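Local coordinates for putative polyphosphate kinase 2 family protein (Arthrobacter aurescens, PDB 3RHF), which probably acts as a polyphosphate kinase of the PPK2 family, moving phosphate between polyphosphate and nucleotides on a P-loop kinase-type alpha/beta fold, at residues A[7-12]-A[44-49]; A[119-123]-A[162-167]; A[148-152]-A[217-221]. All coordinates share one frame; numbering follows the deposited sequence.

Contact 1. Residues A[7-12]-A[44-49]; sequences VAAVEF and ADGKAL
L49 meets V10, E11 and F12 in a worked example of an extended chain end lying against a helix with no hydrogen bond between them. Its CB is 3.8 Å from V10 O, and because CG stands anti to the backbone N (chi1 179°) the branch continues beside that oxygen, CG at 3.9 Å. Here the side chain forks. CD2 comes within 3.6 Å of V10 O, which also accepts a hydrogen bond from the Y39 hydroxyl, and then reaches F12, 4.0 Å from CE2, crossing at about a right angle. CD1 goes the other way, to 3.4 Å from E11 OE1. E11 leaves its backbone pointing away from the helix, but a bend at chi2 (-71°) swings the carboxylate back so that OE1 meets this methyl crosswise, and R56 takes its charge in a salt bridge. Nearer the terminus, V10 CG2 lies 3.7 Å from D45 OD1, while D45 OD2 accepts from V42 N. A48 CB is 3.5 Å from V7 O, a contact left uncertain by the poor order of V7. An N-terminal arm is thus laid over the opening turns of helix 43-69, which precedes the first strand of a three-layer alpha/beta/alpha sandwich.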
loop_
_atom_site.group_PDB
_atom_site.type_symbol
_atom_site.label_atom_id
_atom_site.label_comp_id
_atom_site.label_asym_id
_atom_site.label_seq_id
_atom_site.Cartn_x
_atom_site.Cartn_y
_atom_site.Cartn_z
ATOM N N VAL A 7 -28.188 0.733 0.638
ATOM C CA VAL A 7 -28.415 1.973 -0.196
ATOM C C VAL A 7 -27.455 2.088 -1.438
ATOM O O VAL A 7 -26.382 1.473 -1.476
ATOM C CB VAL A 7 -28.405 3.267 0.706
ATOM C CG1 VAL A 7 -27.657 4.408 0.065
ATOM C CG2 VAL A 7 -29.826 3.691 1.035
ATOM N N ALA A 8 -27.888 2.871 -2.445
ATOM C CA ALA A 8 -27.277 2.946 -3.793
ATOM C C ALA A 8 -26.398 4.216 -4.011
ATOM O O ALA A 8 -26.508 5.233 -3.243
ATOM C CB ALA A 8 -28.384 2.857 -4.898
ATOM N N ALA A 9 -25.545 4.153 -5.055
ATOM C CA ALA A 9 -24.535 5.171 -5.301
ATOM C C ALA A 9 -25.161 6.429 -5.871
ATOM O O ALA A 9 -25.661 6.412 -6.978
ATOM C CB ALA A 9 -23.456 4.663 -6.234
ATOM N N VAL A 10 -25.090 7.503 -5.079
ATOM C CA VAL A 10 -25.378 8.845 -5.488
ATOM C C VAL A 10 -24.030 9.482 -5.830
ATOM O O VAL A 10 -23.128 9.566 -5.000
ATOM C CB VAL A 10 -26.094 9.626 -4.349
ATOM C CG1 VAL A 10 -26.394 11.045 -4.797
ATOM C CG2 VAL A 10 -27.398 8.919 -3.893
ATOM N N GLU A 11 -23.900 9.893 -7.081
ATOM C CA GLU A 11 -22.696 10.487 -7.618
ATOM C C GLU A 11 -22.669 11.962 -7.338
ATOM O O GLU A 11 -23.677 12.555 -6.999
ATOM C CB GLU A 11 -22.691 10.360 -9.134
ATOM C CG GLU A 11 -22.865 8.983 -9.707
ATOM C CD GLU A 11 -21.651 8.082 -9.509
ATOM O OE1 GLU A 11 -20.497 8.591 -9.358
ATOM O OE2 GLU A 11 -21.869 6.835 -9.512
ATOM N N PHE A 12 -21.523 12.580 -7.547
ATOM C CA PHE A 12 -21.421 14.011 -7.400
ATOM C C PHE A 12 -22.344 14.708 -8.407
ATOM O O PHE A 12 -22.367 14.337 -9.586
ATOM C CB PHE A 12 -19.954 14.470 -7.601
ATOM C CG PHE A 12 -19.146 14.391 -6.357
ATOM C CD1 PHE A 12 -18.984 15.496 -5.563
ATOM C CD2 PHE A 12 -18.594 13.190 -5.957
ATOM C CE1 PHE A 12 -18.263 15.421 -4.377
ATOM C CE2 PHE A 12 -17.886 13.108 -4.807
ATOM C CZ PHE A 12 -17.724 14.241 -3.991
ATOM N N ALA A 44 -24.779 7.785 4.324
ATOM C CA ALA A 44 -25.086 6.446 3.820
ATOM C C ALA A 44 -24.829 6.347 2.317
ATOM O O ALA A 44 -24.356 5.309 1.844
ATOM C CB ALA A 44 -26.495 6.053 4.133
ATOM N N ASP A 45 -25.146 7.419 1.583
ATOM C CA ASP A 45 -24.967 7.476 0.130
ATOM C C ASP A 45 -23.482 7.586 -0.265
ATOM O O ASP A 45 -23.028 7.101 -1.311
ATOM C CB ASP A 45 -25.667 8.724 -0.440
ATOM C CG ASP A 45 -27.165 8.801 -0.113
ATOM O OD1 ASP A 45 -27.932 7.860 -0.400
ATOM O OD2 ASP A 45 -27.574 9.839 0.418
ATOM N N GLY A 46 -22.751 8.285 0.595
ATOM C CA GLY A 46 -21.325 8.533 0.421
ATOM C C GLY A 46 -20.548 7.251 0.670
ATOM O O GLY A 46 -19.614 6.968 -0.045
ATOM N N LYS A 47 -20.923 6.494 1.700
ATOM C CA LYS A 47 -20.289 5.207 1.922
ATOM C C LYS A 47 -20.535 4.314 0.743
ATOM O O LYS A 47 -19.687 3.565 0.382
ATOM C CB LYS A 47 -20.763 4.528 3.201
ATOM C CG LYS A 47 -20.266 5.257 4.433
ATOM C CD LYS A 47 -20.178 4.312 5.692
ATOM C CE LYS A 47 -19.465 4.994 6.973
ATOM N NZ LYS A 47 -18.357 6.052 6.791
ATOM N N ALA A 48 -21.690 4.395 0.127
ATOM C CA ALA A 48 -21.944 3.547 -1.011
ATOM C C ALA A 48 -21.214 4.057 -2.259
ATOM O O ALA A 48 -20.770 3.263 -3.063
ATOM C CB ALA A 48 -23.465 3.358 -1.243
ATOM N N LEU A 49 -21.064 5.364 -2.420
ATOM C CA LEU A 49 -20.234 5.889 -3.502
ATOM C C LEU A 49 -18.789 5.496 -3.327
ATOM O O LEU A 49 -18.144 5.163 -4.279
ATOM C CB LEU A 49 -20.336 7.410 -3.615
ATOM C CG LEU A 49 -19.489 8.102 -4.705
ATOM C CD1 LEU A 49 -19.873 7.686 -6.134
ATOM C CD2 LEU A 49 -19.597 9.554 -4.533
#

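Contact 2. Residues A[119-123]-A[162-167]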
loop_
_atom_site.group_PDB
_atom_site.type_symbol
_atom_site.label_atom_id
_atom_site.label_comp_id
_atom_site.label_asym_id
_atom_site.label_seq_id
_atom_site.Cartn_x
_atom_site.Cartn_y
_atom_site.Cartn_z
ATOM N N HIS A 119 20.557 20.377 1.835
ATOM C CA HIS A 119 20.175 20.645 0.450
ATOM C C HIS A 119 19.076 21.691 0.380
ATOM O O HIS A 119 18.440 21.996 1.373
ATOM C CB HIS A 119 19.635 19.411 -0.234
ATOM C CG HIS A 119 20.670 18.397 -0.553
ATOM N ND1 HIS A 119 21.341 18.376 -1.757
ATOM C CD2 HIS A 119 21.133 17.343 0.163
ATOM C CE1 HIS A 119 22.178 17.352 -1.763
ATOM N NE2 HIS A 119 22.080 16.716 -0.605
ATOM N N ASP A 120 18.849 22.199 -0.830
ATOM C CA ASP A 120 17.679 22.987 -1.135
ATOM C C ASP A 120 16.440 22.164 -0.783
ATOM O O ASP A 120 16.478 20.953 -0.818
ATOM C CB ASP A 120 17.646 23.321 -2.604
ATOM C CG ASP A 120 16.414 24.064 -2.964
ATOM O OD1 ASP A 120 16.344 25.234 -2.529
ATOM O OD2 ASP A 120 15.514 23.495 -3.632
ATOM N N PHE A 121 15.349 22.843 -0.434
ATOM C CA PHE A 121 14.206 22.185 0.191
ATOM C C PHE A 121 13.499 21.234 -0.749
ATOM O O PHE A 121 12.949 20.266 -0.281
ATOM C CB PHE A 121 13.244 23.198 0.777
ATOM C CG PHE A 121 12.368 23.865 -0.226
ATOM C CD1 PHE A 121 11.048 23.507 -0.352
ATOM C CD2 PHE A 121 12.854 24.870 -1.043
ATOM C CE1 PHE A 121 10.232 24.143 -1.298
ATOM C CE2 PHE A 121 12.057 25.497 -1.964
ATOM C CZ PHE A 121 10.741 25.143 -2.098
ATOM N N LEU A 122 13.565 21.476 -2.059
ATOM C CA LEU A 122 13.045 20.537 -3.068
ATOM C C LEU A 122 13.868 19.280 -3.360
ATOM O O LEU A 122 13.385 18.380 -4.042
ATOM C CB LEU A 122 12.795 21.256 -4.380
ATOM C CG LEU A 122 11.764 22.366 -4.253
ATOM C CD1 LEU A 122 11.724 23.077 -5.604
ATOM C CD2 LEU A 122 10.376 21.818 -3.825
ATOM N N TRP A 123 15.082 19.181 -2.870
ATOM C CA TRP A 123 15.902 18.053 -3.263
ATOM C C TRP A 123 15.209 16.771 -2.807
ATOM O O TRP A 123 15.018 15.855 -3.592
ATOM C CB TRP A 123 17.293 18.182 -2.674
ATOM C CG TRP A 123 18.232 17.028 -2.881
ATOM C CD1 TRP A 123 18.965 16.766 -4.003
ATOM C CD2 TRP A 123 18.600 16.029 -1.924
ATOM N NE1 TRP A 123 19.725 15.619 -3.816
ATOM C CE2 TRP A 123 19.518 15.162 -2.547
ATOM C CE3 TRP A 123 18.219 15.767 -0.611
ATOM C CZ2 TRP A 123 20.094 14.096 -1.894
ATOM C CZ3 TRP A 123 18.781 14.687 0.044
ATOM C CH2 TRP A 123 19.703 13.858 -0.602
ATOM N N ARG A 162 10.863 33.225 -2.613
ATOM C CA ARG A 162 11.592 32.401 -3.554
ATOM C C ARG A 162 11.075 30.957 -3.527
ATOM O O ARG A 162 11.054 30.270 -4.547
ATOM C CB ARG A 162 13.130 32.454 -3.356
ATOM C CG ARG A 162 13.742 31.304 -2.490
ATOM C CD ARG A 162 15.276 31.067 -2.691
ATOM N NE ARG A 162 15.532 29.820 -3.429
ATOM C CZ ARG A 162 15.464 28.587 -2.921
ATOM N NH1 ARG A 162 15.700 27.555 -3.723
ATOM N NH2 ARG A 162 15.159 28.370 -1.635
ATOM N N ARG A 163 10.646 30.494 -2.371
ATOM C CA ARG A 163 10.140 29.144 -2.271
ATOM C C ARG A 163 8.846 28.951 -3.019
ATOM O O ARG A 163 8.652 27.938 -3.677
ATOM C CB ARG A 163 9.960 28.782 -0.850
ATOM C CG ARG A 163 11.262 28.526 -0.246
ATOM C CD ARG A 163 11.043 28.070 1.125
ATOM N NE ARG A 163 12.305 27.930 1.803
ATOM C CZ ARG A 163 12.425 27.486 3.041
ATOM N NH1 ARG A 163 11.350 27.140 3.724
ATOM N NH2 ARG A 163 13.629 27.379 3.584
ATOM N N TYR A 164 7.984 29.945 -2.955
ATOM C CA TYR A 164 6.758 29.909 -3.712
ATOM C C TYR A 164 7.055 29.793 -5.202
ATOM O O TYR A 164 6.397 29.012 -5.919
ATOM C CB TYR A 164 5.939 31.178 -3.478
ATOM C CG TYR A 164 5.386 31.323 -2.104
ATOM C CD1 TYR A 164 4.813 30.241 -1.427
ATOM C CD2 TYR A 164 5.389 32.547 -1.480
ATOM C CE1 TYR A 164 4.279 30.412 -0.136
ATOM C CE2 TYR A 164 4.874 32.732 -0.214
ATOM C CZ TYR A 164 4.328 31.687 0.454
ATOM O OH TYR A 164 3.824 31.902 1.693
ATOM N N ALA A 165 8.007 30.593 -5.672
ATOM C CA ALA A 165 8.347 30.587 -7.082
ATOM C C ALA A 165 9.017 29.261 -7.440
ATOM O O ALA A 165 8.776 28.744 -8.518
ATOM C CB ALA A 165 9.222 31.801 -7.483
ATOM N N ALA A 166 9.813 28.691 -6.541
ATOM C CA ALA A 166 10.471 27.409 -6.850
ATOM C C ALA A 166 9.462 26.242 -6.991
ATOM O O ALA A 166 9.548 25.402 -7.917
ATOM C CB ALA A 166 11.516 27.093 -5.817
ATOM N N ILE A 167 8.500 26.217 -6.068
ATOM C CA ILE A 167 7.426 25.253 -6.065
ATOM C C ILE A 167 6.706 25.311 -7.417
ATOM O O ILE A 167 6.580 24.317 -8.104
ATOM C CB ILE A 167 6.476 25.513 -4.848
ATOM C CG1 ILE A 167 7.135 25.044 -3.545
ATOM C CG2 ILE A 167 5.205 24.816 -4.994
ATOM C CD1 ILE A 167 6.498 25.590 -2.266
HETATM O O HOH W 1 15.742 25.736 0.530
#
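The ring of F121 is held between two aliphatic groups: L122 CG lies 3.6 Å above one face, and R163 CD sits over the opposite face in a CH-pi contact, 15° off the ring normal. At the edge, near the ring plane, are I167 CG1, 3.9 Å from F121 CZ, and R162 NH2. The ring takes this place with CG tucked between backbone N and carbonyl carbon (chi1 78°), which directs it toward helix 157-176. R163 CG comes within 3.6 Å of F121 CE2, while its guanidinium is spent elsewhere, on E159 and the carbonyl of D145. The second flat group, the guanidinium of R162, receives D120 OD1 at its edge: NH1 donates to OD1 over 2.7 Å at 152°, on the syn side but tilted out of the carboxylate plane, the two flat groups steeply inclined to each other. D120 OD2 accepts from L122 N at 3.2 Å, a capping bond before helix 123-126. One aspartate thus ties its own turn to helix 157-176. R162 and R163 share E159, so with D120 the cluster probably has two acidic and two basic groups, at the rim of an apolar centre made by F121, L122 and I167.

Contact 3. Residues A[148-152]-A[217-221]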
loop_
_atom_site.group_PDB
_atom_site.type_symbol
_atom_site.label_atom_id
_atom_site.label_comp_id
_atom_site.label_asym_id
_atom_site.label_seq_id
_atom_site.Cartn_x
_atom_site.Cartn_y
_atom_site.Cartn_z
ATOM N N ILE A 148 4.922 25.549 8.118
ATOM C CA ILE A 148 5.456 25.482 9.438
ATOM C C ILE A 148 6.557 26.562 9.524
ATOM O O ILE A 148 6.572 27.376 10.441
ATOM C CB ILE A 148 5.882 24.004 9.799
ATOM C CG1 ILE A 148 6.105 23.856 11.313
ATOM C CG2 ILE A 148 7.122 23.571 9.108
ATOM C CD1 ILE A 148 6.137 22.361 11.820
ATOM N N HIS A 149 7.414 26.628 8.516
ATOM C CA HIS A 149 8.527 27.577 8.516
ATOM C C HIS A 149 8.025 29.014 8.581
ATOM O O HIS A 149 8.632 29.861 9.210
ATOM C CB HIS A 149 9.383 27.386 7.261
ATOM C CG HIS A 149 10.237 26.151 7.277
ATOM N ND1 HIS A 149 11.609 26.191 7.107
ATOM C CD2 HIS A 149 9.916 24.845 7.423
ATOM C CE1 HIS A 149 12.096 24.964 7.149
ATOM N NE2 HIS A 149 11.091 24.129 7.350
ATOM N N ARG A 150 6.909 29.298 7.936
ATOM C CA ARG A 150 6.364 30.637 8.000
ATOM C C ARG A 150 5.906 30.967 9.418
ATOM O O ARG A 150 6.433 31.877 10.052
ATOM C CB ARG A 150 5.219 30.766 7.024
ATOM C CG ARG A 150 4.640 32.143 6.985
ATOM C CD ARG A 150 3.728 32.242 5.807
ATOM N NE ARG A 150 3.378 33.605 5.472
ATOM C CZ ARG A 150 2.473 34.337 6.122
ATOM N NH1 ARG A 150 1.796 33.860 7.191
ATOM N NH2 ARG A 150 2.219 35.557 5.679
ATOM N N VAL A 151 4.940 30.195 9.904
ATOM C CA VAL A 151 4.395 30.327 11.240
ATOM C C VAL A 151 5.460 30.624 12.284
ATOM O O VAL A 151 5.308 31.551 13.070
ATOM C CB VAL A 151 3.678 29.058 11.669
ATOM C CG1 VAL A 151 3.145 29.190 13.115
ATOM C CG2 VAL A 151 2.541 28.764 10.728
ATOM N N HIS A 152 6.525 29.839 12.287
ATOM C CA HIS A 152 7.553 29.931 13.320
ATOM C C HIS A 152 8.767 30.827 12.989
ATOM O O HIS A 152 9.795 30.765 13.660
ATOM C CB HIS A 152 7.975 28.522 13.721
ATOM C CG HIS A 152 6.914 27.795 14.486
ATOM N ND1 HIS A 152 6.569 26.488 14.229
ATOM C CD2 HIS A 152 6.105 28.208 15.494
ATOM C CE1 HIS A 152 5.604 26.119 15.050
ATOM N NE2 HIS A 152 5.299 27.147 15.825
ATOM N N GLU A 217 0.522 23.351 19.040
ATOM C CA GLU A 217 0.333 24.118 17.817
ATOM C C GLU A 217 -1.062 24.721 17.658
ATOM O O GLU A 217 -1.237 25.567 16.792
ATOM C CB GLU A 217 0.702 23.282 16.580
ATOM C CG GLU A 217 2.128 22.668 16.611
ATOM C CD GLU A 217 3.215 23.466 15.859
ATOM O OE1 GLU A 217 3.103 24.705 15.696
ATOM O OE2 GLU A 217 4.200 22.826 15.431
ATOM N N ARG A 218 -2.042 24.325 18.476
ATOM C CA ARG A 218 -3.354 25.000 18.452
ATOM C C ARG A 218 -3.181 26.487 18.748
ATOM O O ARG A 218 -3.898 27.331 18.219
ATOM C CB ARG A 218 -4.340 24.419 19.477
ATOM C CG ARG A 218 -4.904 23.065 19.149
ATOM C CD ARG A 218 -5.876 22.545 20.225
ATOM N NE ARG A 218 -7.054 23.407 20.429
ATOM C CZ ARG A 218 -8.059 23.555 19.561
ATOM N NH1 ARG A 218 -9.074 24.356 19.853
ATOM N NH2 ARG A 218 -8.075 22.904 18.399
ATOM N N ALA A 219 -2.223 26.798 19.613
ATOM C CA ALA A 219 -1.896 28.170 19.932
ATOM C C ALA A 219 -1.558 28.937 18.639
ATOM O O ALA A 219 -1.809 30.130 18.546
ATOM C CB ALA A 219 -0.746 28.211 20.938
ATOM N N TYR A 220 -1.046 28.238 17.622
ATOM C CA TYR A 220 -0.694 28.883 16.379
ATOM C C TYR A 220 -1.707 28.696 15.259
ATOM O O TYR A 220 -1.430 29.018 14.101
ATOM C CB TYR A 220 0.693 28.429 15.945
ATOM C CG TYR A 220 1.785 28.829 16.916
ATOM C CD1 TYR A 220 2.430 30.055 16.813
ATOM C CD2 TYR A 220 2.165 27.978 17.941
ATOM C CE1 TYR A 220 3.444 30.416 17.731
ATOM C CE2 TYR A 220 3.160 28.324 18.857
ATOM C CZ TYR A 220 3.792 29.538 18.749
ATOM O OH TYR A 220 4.760 29.854 19.659
ATOM N N TRP A 221 -2.912 28.282 15.604
ATOM C CA TRP A 221 -3.891 27.915 14.592
ATOM C C TRP A 221 -4.174 28.971 13.510
ATOM O O TRP A 221 -4.310 28.631 12.332
ATOM C CB TRP A 221 -5.216 27.460 15.230
ATOM C CG TRP A 221 -6.225 26.978 14.208
ATOM C CD1 TRP A 221 -7.030 27.749 13.446
ATOM C CD2 TRP A 221 -6.499 25.629 13.830
ATOM N NE1 TRP A 221 -7.817 26.976 12.637
ATOM C CE2 TRP A 221 -7.502 25.669 12.846
ATOM C CE3 TRP A 221 -5.998 24.391 14.237
ATOM C CZ2 TRP A 221 -8.032 24.534 12.268
ATOM C CZ3 TRP A 221 -6.503 23.255 13.656
ATOM C CH2 TRP A 221 -7.513 23.331 12.666
#
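H152 and Y220 form an edge-to-face aromatic pair, a clear instance of two helical ends joined around a T-shaped contact. The imidazole presents its edge, with NE2 standing 3.8 Å above the centre of the phenol ring; the planes are 79° apart and the centroids 4.8 Å. An alanine in place of Y220 would remove the face under that edge, and would probably leave the imidazole without its aromatic partner and V151 CG1 with less to pack against.

The polar neighbour is E217. Its OE1 lies at the edge of the same imidazole, near its plane, 2.9 Å from H152 CE1. H152 NE2 is 3.3 Å from E217 OE1 but badly aligned, so as modelled this is not a hydrogen bond. OE1 has a weak one from the hydroxyl of Y224, and a bend at chi2 (-97°) carries the carboxylate of E217 across to the histidine. Its other oxygen, OE2, is 4.1 Å from I148 CD1.

These segments lie among the helices outside the sheet of a P-loop kinase-type fold. In the chain, helix 212-218 comes between helix 190-202 and helix 221-235; kinases of this class carry their lid in that region, so helix 212-218 is consistent with part of a lid.

Apolar packing rests on V151. Its CG1 touches Y220 CB at 3.8 Å and also lies over one face of the H152 ring, so a single methyl meets both aromatic residues.

Among backbone bonds, H152 N donates to I148 O, and Y220, at the N-cap position of helix 221-235, donates its N to E217 O at 2.8 Å. R218 of the same turn bonds K190 O, Q193 and, through NH1, S289 O of the second subunit.

In the fold
Contact 1 closes before the other two open, and lies apart from them: its centre is 41 Å from that of contact 2, on the opposite side of the chain's centre, and 37 Å from that of contact 3. The segments of contacts 2 and 3 interleave in sequence (119-123, 148-152, 162-167, 217-221), and the two touch, with centres 20 Å apart. R163 NH1 of helix 157-176 packs 3.5 Å from H149 ND1 of helix 148-151. All three lie on helices and loops rather than on the strands of the five-stranded parallel sheet. Contact 1 ties the N-terminal arm to helix 43-69, while contacts 2 and 3, far from it, join neighbouring loops and helices.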